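Local coordinates for McyG protein (Microcystis aeruginosa PCC 7806, PDB 4R0M) that binds phenylalanyl-adenylate and probably activates aryl-containing acids as acyl-adenylates for its fused peptidyl carrier domain in microcystin synthesis, at residues L315-L320 with R328-A333. Sequence-based numbering, arbitrary orientation.
With FA5 (adenosine-5'-[phenylalaninyl-phosphate]), chain C.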
loop_
_atom_site.group_PDB
_atom_site.type_symbol
_atom_site.label_atom_id
_atom_site.label_comp_id
_atom_site.label_asym_id
_atom_site.label_seq_id
_atom_site.Cartn_x
_atom_site.Cartn_y
_atom_site.Cartn_z
ATOM N N LEU A 315 -20.089 5.673 8.086
ATOM C CA LEU A 315 -19.949 6.991 8.694
ATOM C C LEU A 315 -19.311 7.990 7.727
ATOM O O LEU A 315 -19.654 9.174 7.734
ATOM C CB LEU A 315 -19.135 6.894 9.990
ATOM C CG LEU A 315 -18.959 8.144 10.859
ATOM C CD1 LEU A 315 -20.292 8.659 11.390
ATOM C CD2 LEU A 315 -17.999 7.861 12.006
ATOM N N PHE A 316 -18.390 7.496 6.901
ATOM C CA PHE A 316 -17.682 8.305 5.907
ATOM C C PHE A 316 -18.653 8.886 4.879
ATOM O O PHE A 316 -18.567 10.066 4.537
ATOM C CB PHE A 316 -16.609 7.453 5.220
ATOM C CG PHE A 316 -15.611 8.242 4.419
ATOM C CD1 PHE A 316 -14.512 8.832 5.037
ATOM C CD2 PHE A 316 -15.751 8.371 3.040
ATOM C CE1 PHE A 316 -13.584 9.548 4.296
ATOM C CE2 PHE A 316 -14.824 9.085 2.295
ATOM C CZ PHE A 316 -13.738 9.673 2.923
ATOM N N LEU A 317 -19.577 8.050 4.405
ATOM C CA LEU A 317 -20.630 8.473 3.483
ATOM C C LEU A 317 -21.535 9.534 4.098
ATOM O O LEU A 317 -21.772 10.575 3.487
ATOM C CB LEU A 317 -21.467 7.274 3.030
ATOM C CG LEU A 317 -20.974 6.495 1.812
ATOM C CD1 LEU A 317 -21.491 5.065 1.827
ATOM C CD2 LEU A 317 -21.348 7.193 0.511
ATOM N N GLU A 318 -22.022 9.267 5.309
ATOM C CA GLU A 318 -22.924 10.180 6.017
ATOM C C GLU A 318 -22.325 11.574 6.193
ATOM O O GLU A 318 -23.015 12.579 6.007
ATOM C CB GLU A 318 -23.315 9.606 7.384
ATOM C CG GLU A 318 -24.288 8.440 7.324
ATOM C CD GLU A 318 -24.470 7.754 8.668
ATOM O OE1 GLU A 318 -24.407 8.439 9.715
ATOM O OE2 GLU A 318 -24.683 6.523 8.678
ATOM N N ILE A 319 -21.043 11.619 6.547
ATOM C CA ILE A 319 -20.335 12.879 6.752
ATOM C C ILE A 319 -20.137 13.631 5.431
ATOM O O ILE A 319 -20.364 14.841 5.360
ATOM C CB ILE A 319 -18.970 12.659 7.448
ATOM C CG1 ILE A 319 -19.168 12.131 8.873
ATOM C CG2 ILE A 319 -18.158 13.949 7.478
ATOM C CD1 ILE A 319 -17.924 11.519 9.489
ATOM N N LEU A 320 -19.733 12.906 4.388
ATOM C CA LEU A 320 -19.279 13.539 3.150
ATOM C C LEU A 320 -20.316 13.680 2.031
ATOM O O LEU A 320 -20.071 14.397 1.061
ATOM C CB LEU A 320 -17.998 12.870 2.629
ATOM C CG LEU A 320 -16.705 13.118 3.417
ATOM C CD1 LEU A 320 -15.509 12.656 2.606
ATOM C CD2 LEU A 320 -16.533 14.579 3.808
ATOM N N ARG A 328 -22.364 5.993 -4.652
ATOM C CA ARG A 328 -21.571 4.897 -5.236
ATOM C C ARG A 328 -20.148 5.292 -5.668
ATOM O O ARG A 328 -19.475 4.531 -6.365
ATOM C CB ARG A 328 -22.327 4.205 -6.387
ATOM C CG ARG A 328 -23.469 3.311 -5.928
ATOM C CD ARG A 328 -24.210 2.690 -7.103
ATOM N NE ARG A 328 -25.183 1.690 -6.663
ATOM C CZ ARG A 328 -26.444 1.953 -6.318
ATOM N NH1 ARG A 328 -26.913 3.195 -6.354
ATOM N NH2 ARG A 328 -27.243 0.965 -5.931
ATOM N N ALA A 329 -19.694 6.467 -5.236
ATOM C CA ALA A 329 -18.354 6.956 -5.567
ATOM C C ALA A 329 -17.256 6.156 -4.868
ATOM O O ALA A 329 -16.191 5.926 -5.442
ATOM C CB ALA A 329 -18.227 8.434 -5.234
ATOM N N ILE A 330 -17.521 5.741 -3.630
ATOM C CA ILE A 330 -16.575 4.942 -2.852
ATOM C C ILE A 330 -16.439 3.546 -3.454
ATOM O O ILE A 330 -17.435 2.847 -3.660
ATOM C CB ILE A 330 -16.988 4.849 -1.366
ATOM C CG1 ILE A 330 -17.021 6.245 -0.742
ATOM C CG2 ILE A 330 -16.039 3.936 -0.595
ATOM C CD1 ILE A 330 -17.607 6.289 0.651
ATOM N N LYS A 331 -15.199 3.160 -3.743
ATOM C CA LYS A 331 -14.909 1.871 -4.360
ATOM C C LYS A 331 -13.939 1.033 -3.512
ATOM O O LYS A 331 -12.722 1.130 -3.678
ATOM C CB LYS A 331 -14.349 2.057 -5.782
ATOM C CG LYS A 331 -15.167 2.952 -6.712
ATOM C CD LYS A 331 -16.507 2.332 -7.079
ATOM C CE LYS A 331 -17.103 2.954 -8.333
ATOM N NZ LYS A 331 -17.503 4.374 -8.133
ATOM N N PRO A 332 -14.475 0.217 -2.583
ATOM C CA PRO A 332 -13.631 -0.782 -1.933
ATOM C C PRO A 332 -13.075 -1.759 -2.966
ATOM O O PRO A 332 -13.796 -2.177 -3.870
ATOM C CB PRO A 332 -14.587 -1.496 -0.968
ATOM C CG PRO A 332 -15.961 -1.085 -1.379
ATOM C CD PRO A 332 -15.820 0.270 -1.988
ATOM N N ALA A 333 -11.798 -2.104 -2.844
ATOM C CA ALA A 333 -11.139 -2.933 -3.847
ATOM C C ALA A 333 -10.121 -3.874 -3.222
ATOM O O ALA A 333 -9.629 -3.626 -2.124
ATOM C CB ALA A 333 -10.465 -2.051 -4.886
HETATM C C FA5 C . -1.050 -3.560 -1.018
HETATM O O FA5 C . -1.252 -3.196 0.134
HETATM C CA FA5 C . -2.136 -3.423 -2.054
HETATM N N FA5 C . -3.301 -4.021 -1.448
HETATM C CB FA5 C . -2.446 -1.956 -2.386
HETATM C CG FA5 C . -3.624 -1.634 -3.315
HETATM C CD1 FA5 C . -4.646 -2.533 -3.622
HETATM C CD2 FA5 C . -3.692 -0.355 -3.884
HETATM C CE1 FA5 C . -5.695 -2.168 -4.476
HETATM C CE2 FA5 C . -4.739 0.024 -4.733
HETATM C CZ FA5 C . -5.747 -0.890 -5.032
HETATM P P FA5 C . 0.992 -5.249 -0.408
HETATM O OP1 FA5 C . 1.864 -4.527 0.585
HETATM O OP2 FA5 C . 1.622 -6.277 -1.314
HETATM O OP3 FA5 C . 0.248 -4.150 -1.343
HETATM O "O5'" FA5 C . -0.170 -5.966 0.449
HETATM C "C5'" FA5 C . -1.157 -6.807 -0.143
HETATM C "C4'" FA5 C . -2.034 -7.363 0.968
HETATM O "O4'" FA5 C . -2.796 -6.338 1.617
HETATM C "C3'" FA5 C . -3.070 -8.348 0.467
HETATM O "O3'" FA5 C . -2.525 -9.654 0.286
HETATM C "C2'" FA5 C . -4.098 -8.310 1.573
HETATM O "O2'" FA5 C . -3.707 -9.166 2.652
HETATM C "C1'" FA5 C . -4.047 -6.875 2.057
HETATM N N9 FA5 C . -5.179 -6.128 1.450
HETATM C C8 FA5 C . -5.094 -5.286 0.404
HETATM N N7 FA5 C . -6.303 -4.758 0.090
HETATM C C5 FA5 C . -7.201 -5.275 0.947
HETATM C C6 FA5 C . -8.662 -5.146 1.177
HETATM N N6 FA5 C . -9.425 -4.339 0.406
HETATM N N1 FA5 C . -9.212 -5.866 2.185
HETATM C C2 FA5 C . -8.467 -6.680 2.962
HETATM N N3 FA5 C . -7.138 -6.840 2.814
HETATM C C4 FA5 C . -6.457 -6.180 1.841
#
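Segments 315-320 (helix 310-320) and 328-333 (strand 330-336) come closest at L317 and I330, whose CA atoms lie 8.3 Å apart, and no hydrogen bond joins the two segments. They belong to the helix and second strand of a beta-alpha-beta unit begun by strand 300-303; both strands are neighbours in the large mixed sheet of this ANL-family adenylation domain. The contact is small, buried and wholly apolar, and it converges on one methyl group. I330 sends CG1 out anti to its carbonyl carbon (chi1 -61°) and extends the chain further with chi2 near 172°, which carries CD1 up to the helix. There CD1 meets two successive helix residues. I330 CD1 lies 3.6 Å from L317 CG, the branch point of that leucine, and 3.9 Å from its methyl CD2. I330 CD1 also sits 3.7 Å from F316 CD2, at the ring edge and near the ring plane, and not over a face. The F316 side chain itself packs against F278 and I281 of helix 275-282 and against L301 of the neighbouring strand, so F316 ties two helices to the sheet. K331, the next residue of the strand, sends its ammonium group back to the turn before it: K331 NZ donates to R328 O at 2.7 Å, in the carbonyl plane, and also bonds K299 O. Two residues farther on, the strand enters the phenylalanyl-adenylate pocket, where the adenine amino group N6 of FA5 makes a weak, bent hydrogen bond to the backbone O of A333, 2.6 Å long with an N-H...O angle of 127°.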